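Local coordinates for protein rRNA N-glycosidase (Bougainvillea spectabilis, PDB 3CTK) that belongs to the plant ribosome-inactivating proteins, whose fold joins a mixed beta sheet to a large set of helices, at residues 203-208 and 242-247; 54-59 and 134-139; 44-49 and 89-94; 128-133 and 185-190. All blocks are in the same frame, centred on the assembly; numbering follows the deposited sequence.

Contact 1: residues 203-208 and 242-247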
# COMPACT_ATOMS: atom_id res chain seq x y z
N ASP A 203 -8.25 -10.75 11.10
CA ASP A 203 -8.59 -12.04 11.69
C ASP A 203 -9.60 -11.88 12.82
O ASP A 203 -10.49 -12.71 12.99
CB ASP A 203 -7.33 -12.75 12.23
CG ASP A 203 -6.40 -13.21 11.12
OD1 ASP A 203 -6.89 -13.55 10.02
OD2 ASP A 203 -5.17 -13.25 11.35
N ALA A 204 -9.46 -10.80 13.58
CA ALA A 204 -10.38 -10.53 14.69
C ALA A 204 -11.80 -10.30 14.18
O ALA A 204 -12.77 -10.79 14.77
CB ALA A 204 -9.91 -9.30 15.46
N ILE A 205 -11.92 -9.55 13.09
CA ILE A 205 -13.24 -9.28 12.53
C ILE A 205 -13.83 -10.57 11.97
O ILE A 205 -15.02 -10.83 12.12
CB ILE A 205 -13.16 -8.18 11.45
CG1 ILE A 205 -12.73 -6.87 12.13
CG2 ILE A 205 -14.52 -8.00 10.77
CD1 ILE A 205 -12.51 -5.69 11.18
N HIS A 206 -13.00 -11.39 11.33
CA HIS A 206 -13.48 -12.66 10.79
C HIS A 206 -14.00 -13.56 11.90
O HIS A 206 -15.02 -14.23 11.76
CB HIS A 206 -12.38 -13.39 10.03
CG HIS A 206 -12.26 -12.99 8.60
ND1 HIS A 206 -11.18 -12.29 8.10
CD2 HIS A 206 -13.08 -13.22 7.54
CE1 HIS A 206 -11.34 -12.10 6.80
NE2 HIS A 206 -12.48 -12.66 6.44
N LYS A 207 -13.27 -13.59 13.02
CA LYS A 207 -13.66 -14.42 14.15
C LYS A 207 -14.99 -13.97 14.76
O LYS A 207 -15.73 -14.79 15.31
CB LYS A 207 -12.56 -14.40 15.22
CG LYS A 207 -12.84 -15.31 16.40
CD LYS A 207 -11.74 -15.21 17.45
CE LYS A 207 -12.06 -16.07 18.66
NZ LYS A 207 -11.07 -15.90 19.76
N SER A 208 -15.29 -12.68 14.65
CA SER A 208 -16.52 -12.14 15.21
C SER A 208 -17.75 -12.46 14.36
O SER A 208 -18.88 -12.33 14.82
CB SER A 208 -16.42 -10.61 15.36
OG SER A 208 -16.62 -9.96 14.12
N GLY A 242 -10.95 -0.32 5.19
CA GLY A 242 -11.21 -0.19 3.76
C GLY A 242 -11.43 -1.56 3.14
O GLY A 242 -12.36 -1.77 2.37
N ILE A 243 -10.54 -2.49 3.46
CA ILE A 243 -10.64 -3.87 2.97
C ILE A 243 -9.85 -4.76 3.92
O ILE A 243 -8.77 -4.39 4.39
CB ILE A 243 -10.09 -4.02 1.52
CG1 ILE A 243 -10.26 -5.47 1.05
CG2 ILE A 243 -8.63 -3.62 1.45
CD1 ILE A 243 -10.01 -5.68 -0.44
N LEU A 244 -10.41 -5.93 4.22
CA LEU A 244 -9.79 -6.88 5.14
C LEU A 244 -8.96 -7.95 4.44
O LEU A 244 -9.17 -8.25 3.26
CB LEU A 244 -10.85 -7.59 5.99
CG LEU A 244 -11.85 -6.74 6.77
CD1 LEU A 244 -12.74 -7.66 7.60
CD2 LEU A 244 -11.12 -5.77 7.67
N LYS A 245 -8.03 -8.53 5.19
CA LYS A 245 -7.19 -9.60 4.67
C LYS A 245 -8.03 -10.88 4.67
O LYS A 245 -8.93 -11.04 5.49
CB LYS A 245 -5.95 -9.79 5.54
CG LYS A 245 -5.00 -10.90 5.05
CD LYS A 245 -3.78 -11.06 5.96
CE LYS A 245 -4.14 -11.73 7.28
NZ LYS A 245 -4.59 -13.14 7.08
N PHE A 246 -7.71 -11.77 3.74
CA PHE A 246 -8.40 -13.05 3.59
C PHE A 246 -8.41 -13.85 4.89
O PHE A 246 -7.66 -13.53 5.82
CB PHE A 246 -7.72 -13.90 2.51
CG PHE A 246 -6.24 -14.12 2.76
CD1 PHE A 246 -5.29 -13.37 2.08
CD2 PHE A 246 -5.81 -15.06 3.69
CE1 PHE A 246 -3.92 -13.55 2.32
CE2 PHE A 246 -4.44 -15.25 3.95
CZ PHE A 246 -3.49 -14.49 3.26
N LYS A 247 -9.24 -14.90 4.92
CA LYS A 247 -9.37 -15.83 6.05
C LYS A 247 -10.78 -16.20 6.51
O LYS A 247 -11.73 -15.48 6.26
CB LYS A 247 -8.62 -15.30 7.26
CG LYS A 247 -7.25 -15.93 7.46
CD LYS A 247 -7.38 -17.43 7.64
CE LYS A 247 -6.07 -18.02 8.12
NZ LYS A 247 -6.30 -19.41 8.58
O HOH W 1 -7.98 -12.07 8.18
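Asp203, midway along helix 198-208, meets the C-terminal tail through its carboxylate. OD1 lies 3.5 Å from Lys247 CG, beside the aliphatic part of a lysine whose own amino group leads away. The lysine partner of the acid is instead Lys245: its chain folds back at the last two torsions (chi3 73°, chi4 65°), which brings NZ to 3.8 Å from Asp203 OD1, a long salt bridge, while the same NZ makes a weak hydrogen bond to Phe246 O. A water binds Asp203 OD1 at 2.6 Å and Phe246 O at 2.8 Å, and it is also hydrogen-bonded to His206 ND1, joining residues 203-208 to the tail, between which there is no direct hydrogen bond; one turn earlier Ser202 OG bonds Lys245 N. Farther along the helix, Ile205 places CG2 against Leu244 CD1 at 3.7 Å, the two side chains crossing nearly at right angles. In this ribosome-inactivating protein fold the tail comes after helix 234-237 and passes alongside helix 198-208, near the disulfide Cys32-Cys212; Val31, next to that cystine, touches both Leu244 and His206. His206 itself points its imidazole into the bend of the tail. Lys247 O sits over one face of the ring, 2.9 Å from His206 NE2 but badly angled for a hydrogen bond. At the edge and in the ring plane, His206 CE1 faces Lys245 O at 2.9 Å. The other nitrogen, ND1, has a second, weak bond to Ser202 O, one turn back.

Contact 2: residues 54-59 and 134-139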
# COMPACT_ATOMS: atom_id res chain seq x y z
N THR A 54 3.74 11.92 -12.57
CA THR A 54 4.11 13.19 -11.94
C THR A 54 3.73 14.38 -12.81
O THR A 54 3.39 14.22 -13.98
CB THR A 54 5.64 13.26 -11.71
OG1 THR A 54 6.31 13.24 -12.98
CG2 THR A 54 6.11 12.07 -10.88
N THR A 55 3.78 15.58 -12.24
CA THR A 55 3.46 16.77 -13.02
C THR A 55 4.58 16.98 -14.04
O THR A 55 4.42 17.73 -15.01
CB THR A 55 3.34 18.04 -12.13
OG1 THR A 55 4.57 18.26 -11.44
CG2 THR A 55 2.21 17.88 -11.13
N SER A 56 5.72 16.33 -13.81
CA SER A 56 6.86 16.43 -14.72
C SER A 56 6.73 15.40 -15.84
O SER A 56 7.67 15.20 -16.62
CB SER A 56 8.17 16.23 -13.95
OG SER A 56 8.20 14.97 -13.31
N LYS A 57 5.58 14.74 -15.89
CA LYS A 57 5.28 13.77 -16.94
C LYS A 57 6.03 12.44 -16.89
O LYS A 57 6.21 11.79 -17.92
CB LYS A 57 5.49 14.43 -18.30
CG LYS A 57 4.66 15.70 -18.49
CD LYS A 57 5.22 16.56 -19.62
CE LYS A 57 6.58 17.11 -19.26
NZ LYS A 57 7.22 17.84 -20.39
N LYS A 58 6.48 12.04 -15.70
CA LYS A 58 7.17 10.77 -15.56
C LYS A 58 6.22 9.79 -14.88
O LYS A 58 5.51 10.14 -13.94
CB LYS A 58 8.45 10.95 -14.73
CG LYS A 58 9.43 11.93 -15.37
CD LYS A 58 10.70 12.11 -14.56
CE LYS A 58 11.65 13.08 -15.26
NZ LYS A 58 12.92 13.26 -14.51
N THR A 59 6.18 8.56 -15.38
CA THR A 59 5.29 7.55 -14.82
C THR A 59 6.02 6.32 -14.30
O THR A 59 7.02 5.88 -14.87
CB THR A 59 4.25 7.07 -15.87
OG1 THR A 59 3.50 8.18 -16.35
CG2 THR A 59 3.30 6.05 -15.25
N LYS A 134 5.60 15.11 -2.02
CA LYS A 134 6.71 14.30 -1.54
C LYS A 134 6.82 13.03 -2.39
O LYS A 134 7.92 12.58 -2.69
CB LYS A 134 6.51 13.93 -0.07
CG LYS A 134 6.56 15.13 0.87
CD LYS A 134 7.93 15.80 0.86
CE LYS A 134 7.96 16.99 1.82
NZ LYS A 134 9.30 17.65 1.86
N LEU A 135 5.68 12.46 -2.76
CA LEU A 135 5.70 11.25 -3.58
C LEU A 135 6.32 11.60 -4.93
O LEU A 135 7.18 10.86 -5.43
CB LEU A 135 4.28 10.69 -3.77
CG LEU A 135 4.13 9.48 -4.69
CD1 LEU A 135 4.99 8.32 -4.19
CD2 LEU A 135 2.67 9.07 -4.75
N GLU A 136 5.92 12.72 -5.51
CA GLU A 136 6.48 13.12 -6.80
C GLU A 136 7.99 13.33 -6.69
O GLU A 136 8.74 12.95 -7.58
CB GLU A 136 5.81 14.39 -7.34
CG GLU A 136 6.54 14.99 -8.53
CD GLU A 136 5.62 15.74 -9.48
OE1 GLU A 136 6.14 16.43 -10.39
OE2 GLU A 136 4.39 15.62 -9.34
N PHE A 137 8.43 13.94 -5.59
CA PHE A 137 9.86 14.18 -5.39
C PHE A 137 10.63 12.86 -5.36
O PHE A 137 11.72 12.76 -5.93
CB PHE A 137 10.09 14.93 -4.08
CG PHE A 137 11.53 15.31 -3.85
CD1 PHE A 137 12.03 16.51 -4.35
CD2 PHE A 137 12.39 14.45 -3.17
CE1 PHE A 137 13.38 16.85 -4.17
CE2 PHE A 137 13.73 14.78 -2.99
CZ PHE A 137 14.22 15.98 -3.49
N SER A 138 10.08 11.86 -4.68
CA SER A 138 10.76 10.57 -4.58
C SER A 138 10.81 9.87 -5.94
O SER A 138 11.77 9.15 -6.23
CB SER A 138 10.06 9.66 -3.55
OG SER A 138 8.77 9.26 -3.99
N ILE A 139 9.80 10.09 -6.77
CA ILE A 139 9.78 9.48 -8.10
C ILE A 139 10.84 10.17 -8.97
O ILE A 139 11.58 9.52 -9.71
CB ILE A 139 8.38 9.63 -8.76
CG1 ILE A 139 7.37 8.79 -7.97
CG2 ILE A 139 8.43 9.19 -10.22
CD1 ILE A 139 5.94 8.90 -8.47
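Thr54 and Glu136 bring the two backbones within 5.7 Å, CA to CA, where a type I beta turn running from Thr54 to Lys57 lies beside helix 132-142. Glu136 does most of the gripping. CG is anti to the backbone N (chi1 169°) and the chain stays extended beyond it, carrying the carboxylate to the start of the turn. There the backbone N of Thr55 donates to Glu136 OE2 in an almost straight bond (172°), arriving from 37° above the carboxylate plane. Thr55 OG1 donates to the other oxygen, Glu136 OE1, at 2.6 Å on its syn side, so one residue occupies both oxygens and should limit rotation of the group. This turn lies in the loop that joins strands 47-53 and 59-65, an antiparallel hairpin in the mixed sheet of the ribosome-inactivating protein fold, and here it ties that hairpin to the helical part. Over that same face of the carboxylate Thr54 packs closely, its CB 3.3 Å from Glu136 CD. The Thr54 methyl, CG2, lies 3.8 Å from Ile139 CG2, the two side chains running antiparallel past one another; Ile139 also rests on Phe155 of helix 149-168. Within the turn, Thr54 OG1 accepts from Lys58 N at 3.0 Å and donates to Ser56 OG at 2.6 Å. That serine hydroxyl has a further hydrogen bond to Glu140, one helical turn on from Glu136, and Lys58 NZ forms a salt bridge with the same glutamate.

Contact 3: residues 44-49 and 89-94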
# COMPACT_ATOMS: atom_id res chain seq x y z
N ASP A 44 -2.90 -15.25 -13.60
CA ASP A 44 -3.29 -14.21 -14.54
C ASP A 44 -4.12 -13.08 -13.93
O ASP A 44 -4.43 -12.10 -14.61
CB ASP A 44 -4.08 -14.83 -15.70
CG ASP A 44 -5.41 -15.39 -15.26
OD1 ASP A 44 -5.52 -15.79 -14.08
OD2 ASP A 44 -6.35 -15.45 -16.08
N LYS A 45 -4.49 -13.21 -12.66
CA LYS A 45 -5.28 -12.19 -11.99
C LYS A 45 -4.65 -11.84 -10.64
O LYS A 45 -5.25 -11.15 -9.81
CB LYS A 45 -6.71 -12.68 -11.77
CG LYS A 45 -7.49 -12.94 -13.05
CD LYS A 45 -8.93 -13.32 -12.77
CE LYS A 45 -9.03 -14.64 -12.02
NZ LYS A 45 -10.44 -15.07 -11.83
N ARG A 46 -3.42 -12.31 -10.46
CA ARG A 46 -2.67 -12.12 -9.23
C ARG A 46 -2.24 -10.69 -8.91
O ARG A 46 -2.05 -10.36 -7.74
CB ARG A 46 -1.45 -13.05 -9.24
CG ARG A 46 -0.59 -13.04 -7.98
CD ARG A 46 -1.35 -13.49 -6.73
NE ARG A 46 -0.47 -13.52 -5.57
CZ ARG A 46 0.39 -14.50 -5.30
NH1 ARG A 46 0.49 -15.55 -6.11
NH2 ARG A 46 1.18 -14.42 -4.24
N PHE A 47 -2.09 -9.84 -9.92
CA PHE A 47 -1.65 -8.47 -9.67
C PHE A 47 -2.51 -7.38 -10.26
O PHE A 47 -3.23 -7.59 -11.24
CB PHE A 47 -0.22 -8.26 -10.20
CG PHE A 47 0.78 -9.24 -9.67
CD1 PHE A 47 1.18 -10.33 -10.44
CD2 PHE A 47 1.31 -9.09 -8.39
CE1 PHE A 47 2.10 -11.26 -9.94
CE2 PHE A 47 2.23 -10.01 -7.88
CZ PHE A 47 2.62 -11.10 -8.66
N VAL A 48 -2.44 -6.20 -9.65
CA VAL A 48 -3.15 -5.03 -10.15
C VAL A 48 -2.04 -3.99 -10.32
O VAL A 48 -1.14 -3.91 -9.49
CB VAL A 48 -4.22 -4.50 -9.16
CG1 VAL A 48 -3.60 -4.20 -7.81
CG2 VAL A 48 -4.88 -3.24 -9.74
N LEU A 49 -2.09 -3.24 -11.41
CA LEU A 49 -1.07 -2.23 -11.67
C LEU A 49 -1.57 -0.83 -11.34
O LEU A 49 -2.71 -0.47 -11.66
CB LEU A 49 -0.63 -2.32 -13.13
CG LEU A 49 -0.19 -3.72 -13.57
CD1 LEU A 49 0.08 -3.75 -15.07
CD2 LEU A 49 1.05 -4.13 -12.79
N LYS A 89 12.70 -11.23 -2.22
CA LYS A 89 11.75 -12.13 -1.58
C LYS A 89 10.28 -12.01 -2.02
O LYS A 89 9.38 -12.31 -1.24
CB LYS A 89 11.81 -11.94 -0.06
CG LYS A 89 13.22 -11.93 0.52
CD LYS A 89 13.98 -13.21 0.20
CE LYS A 89 15.37 -13.19 0.84
NZ LYS A 89 16.16 -14.40 0.49
N VAL A 90 10.04 -11.57 -3.25
CA VAL A 90 8.66 -11.49 -3.73
C VAL A 90 8.29 -12.83 -4.36
O VAL A 90 9.17 -13.65 -4.65
CB VAL A 90 8.49 -10.35 -4.77
CG1 VAL A 90 8.74 -9.00 -4.11
CG2 VAL A 90 9.44 -10.56 -5.95
N PRO A 91 6.99 -13.09 -4.56
CA PRO A 91 6.57 -14.37 -5.15
C PRO A 91 7.26 -14.62 -6.49
O PRO A 91 7.50 -13.69 -7.26
CB PRO A 91 5.06 -14.20 -5.31
CG PRO A 91 4.71 -13.29 -4.17
CD PRO A 91 5.82 -12.26 -4.21
N THR A 92 7.57 -15.89 -6.78
CA THR A 92 8.21 -16.22 -8.04
C THR A 92 7.32 -15.78 -9.20
O THR A 92 7.82 -15.35 -10.24
CB THR A 92 8.46 -17.74 -8.15
OG1 THR A 92 9.33 -18.15 -7.09
CG2 THR A 92 9.13 -18.07 -9.48
N VAL A 93 6.01 -15.85 -9.02
CA VAL A 93 5.09 -15.45 -10.07
C VAL A 93 5.26 -13.97 -10.42
O VAL A 93 4.97 -13.55 -11.54
CB VAL A 93 3.61 -15.72 -9.67
CG1 VAL A 93 3.25 -14.93 -8.41
CG2 VAL A 93 2.68 -15.34 -10.81
N ALA A 94 5.74 -13.18 -9.46
CA ALA A 94 5.95 -11.75 -9.68
C ALA A 94 7.09 -11.50 -10.66
O ALA A 94 6.94 -10.79 -11.66
CB ALA A 94 6.23 -11.05 -8.36
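Ala94 N donates to Pro91 O at 2.9 Å, closing the first turn of helix 92-97 with Pro91 at the N-cap, and Pro91, Val93 and Ala94 of that turn all touch segment 44-49. The helix lies on the connection from strand 81-88 to its parallel neighbour 105-108, and it packs here against the beginning of strand 47-53, another member of the mixed sheet. Phe47 drives the tip of its ring at the helix backbone: CZ stands 3.5 Å from Ala94 CA, with the methyl CB of Ala94 almost as near. Val93 adds one branch, CG1, 3.9 Å from Phe47 CZ and set between its own backbone N and carbonyl carbon (chi1 60°). Arg46 CG covers one face of the Phe47 ring, 3.7 Å above the plane and offset toward the rim, and the arginine chain then bends at chi2 (61°) to lay the guanidinium across the start of the helix. The charge is answered by Asp65 of strand 59-65, whose OD1 forms a salt bridge with Arg46 NE. Toward the helix, by contrast, the guanidinium meets carbon: Arg46 NH2 lies 3.7 Å from Pro91 CG, and Arg46 NH1 3.6 Å from Val93 CG1.

Contact 4: residues 128-133 and 185-190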
# COMPACT_ATOMS: atom_id res chain seq x y z
N LEU A 128 9.43 10.29 8.03
CA LEU A 128 9.35 10.50 6.59
C LEU A 128 8.03 11.14 6.17
O LEU A 128 6.96 10.57 6.38
CB LEU A 128 9.53 9.16 5.86
CG LEU A 128 9.61 9.23 4.34
CD1 LEU A 128 10.83 10.04 3.93
CD2 LEU A 128 9.71 7.82 3.76
N GLU A 129 8.12 12.32 5.57
CA GLU A 129 6.93 13.04 5.14
C GLU A 129 6.21 12.37 3.98
O GLU A 129 6.83 11.91 3.02
CB GLU A 129 7.30 14.47 4.73
CG GLU A 129 8.12 15.20 5.77
CD GLU A 129 8.49 16.60 5.33
OE1 GLU A 129 7.67 17.52 5.52
OE2 GLU A 129 9.60 16.77 4.78
N LEU A 130 4.88 12.33 4.07
CA LEU A 130 4.04 11.74 3.05
C LEU A 130 3.25 12.86 2.38
O LEU A 130 3.12 13.96 2.93
CB LEU A 130 3.07 10.74 3.68
CG LEU A 130 3.70 9.60 4.48
CD1 LEU A 130 2.61 8.78 5.16
CD2 LEU A 130 4.54 8.73 3.56
N GLY A 131 2.72 12.59 1.19
CA GLY A 131 1.97 13.59 0.47
C GLY A 131 2.22 13.50 -1.01
O GLY A 131 3.21 12.91 -1.44
N VAL A 132 1.34 14.10 -1.81
CA VAL A 132 1.48 14.05 -3.26
C VAL A 132 2.78 14.67 -3.77
O VAL A 132 3.42 14.12 -4.67
CB VAL A 132 0.28 14.74 -3.94
CG1 VAL A 132 0.54 14.92 -5.42
CG2 VAL A 132 -0.97 13.90 -3.72
N TYR A 133 3.17 15.80 -3.20
CA TYR A 133 4.40 16.48 -3.62
C TYR A 133 5.62 15.66 -3.23
O TYR A 133 6.58 15.54 -4.01
CB TYR A 133 4.50 17.87 -3.00
CG TYR A 133 5.58 18.73 -3.63
CD1 TYR A 133 5.39 19.30 -4.89
CD2 TYR A 133 6.80 18.93 -2.99
CE1 TYR A 133 6.40 20.05 -5.50
CE2 TYR A 133 7.82 19.68 -3.59
CZ TYR A 133 7.61 20.23 -4.85
OH TYR A 133 8.61 20.96 -5.45
N PHE A 185 2.78 15.63 5.45
CA PHE A 185 2.61 15.26 6.84
C PHE A 185 3.36 13.98 7.18
O PHE A 185 3.70 13.19 6.30
CB PHE A 185 1.13 15.07 7.18
CG PHE A 185 0.52 13.80 6.62
CD1 PHE A 185 0.25 13.68 5.26
CD2 PHE A 185 0.24 12.72 7.45
CE1 PHE A 185 -0.29 12.51 4.73
CE2 PHE A 185 -0.31 11.54 6.94
CZ PHE A 185 -0.57 11.43 5.58
N LYS A 186 3.63 13.80 8.47
CA LYS A 186 4.29 12.59 8.95
C LYS A 186 3.17 11.80 9.61
O LYS A 186 2.36 12.35 10.35
CB LYS A 186 5.39 12.95 9.95
CG LYS A 186 6.57 13.64 9.30
CD LYS A 186 7.51 14.25 10.32
CE LYS A 186 8.56 15.11 9.63
NZ LYS A 186 9.40 15.86 10.60
N PRO A 187 3.10 10.49 9.33
CA PRO A 187 2.06 9.61 9.88
C PRO A 187 2.03 9.57 11.41
O PRO A 187 3.06 9.35 12.05
CB PRO A 187 2.40 8.25 9.26
CG PRO A 187 3.89 8.32 9.11
CD PRO A 187 4.11 9.72 8.58
N ASN A 188 0.84 9.77 11.98
CA ASN A 188 0.70 9.76 13.43
C ASN A 188 0.72 8.36 14.02
O ASN A 188 0.81 7.37 13.29
CB ASN A 188 -0.57 10.53 13.88
CG ASN A 188 -1.87 9.87 13.43
OD1 ASN A 188 -2.01 8.65 13.46
ND2 ASN A 188 -2.84 10.69 13.05
N PHE A 189 0.65 8.28 15.34
CA PHE A 189 0.70 7.01 16.05
C PHE A 189 -0.35 5.99 15.60
O PHE A 189 -0.07 4.80 15.56
CB PHE A 189 0.57 7.23 17.56
CG PHE A 189 1.60 8.17 18.12
CD1 PHE A 189 1.27 9.50 18.39
CD2 PHE A 189 2.89 7.74 18.36
CE1 PHE A 189 2.23 10.38 18.90
CE2 PHE A 189 3.86 8.61 18.87
CZ PHE A 189 3.52 9.93 19.14
N LYS A 190 -1.55 6.46 15.28
CA LYS A 190 -2.62 5.56 14.84
C LYS A 190 -2.35 5.01 13.45
O LYS A 190 -2.56 3.82 13.19
CB LYS A 190 -3.98 6.26 14.88
CG LYS A 190 -5.13 5.37 14.40
CD LYS A 190 -6.50 5.93 14.76
CE LYS A 190 -7.61 5.02 14.20
NZ LYS A 190 -8.97 5.42 14.64
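The Phe185 ring presents one face to Leu130, whose CB lies over it, 3.9 Å from Phe185 CE1. Phe185 CG sits between the backbone N and the carbonyl carbon (chi1 74°), and this turns the ring back toward Leu130 although the side chain sets out away from it. Behind this packing is a single antiparallel beta bridge, a hydrogen-bonded pair: Leu130 N donates to Phe185 O at 2.7 Å and nearly straight (173°), and Phe185 N returns a bond to Leu130 O at 3.0 Å (159°). The bridge joins the loop leading into helix 132-142 to the one between helices 170-180 and 189-196, within the helical part of the ribosome-inactivating protein fold. Phe185 O also receives a CA-H...O contact from Glu129, with CA at 3.4 Å. Phe185 itself packs on Glu175, Val176 and Arg179 of helix 170-180. On the next residue pair the contact is made by carbon: Glu129 CG approaches Lys186 CE at 3.9 Å. The charged ends do not pair, since Lys186 NZ stays 5.6 Å from Glu129 OE1, and Glu129 OE2 has its salt bridge with Lys134 instead. Pro187 finishes the interface beside Leu130, and both rest on Gln161 of helix 149-168. The Leu130 and Pro187 side chains cross at about a right angle, with Leu130 CD1 3.9 Å from Pro187 CD, and that same CD carbon lies 3.7 Å from Leu128 O.

From the N terminus, contact 3 opens at 44-49 and closes at 89-94, after three further strands of the mixed sheet. Contact 2 opens inside that loop, at the hairpin turn 54-59, and closes at 134-139, so the two cross. Contact 4 begins at 128-133 and ends at 185-190: these cross as well, share helix 132-142, and touch through the Lys134-Glu129 salt bridge. Contact 1 follows in series, its loop from 203-208 to 242-247 holding the two-stranded sheet. Contact 3 packs helix 92-97 on the mixed sheet, contact 2 joins that sheet to the helices, contact 4 links helix-connecting loops, and contact 1 lays the C-terminal tail against helix 198-208, its centre about 34 Å from that of contact 2.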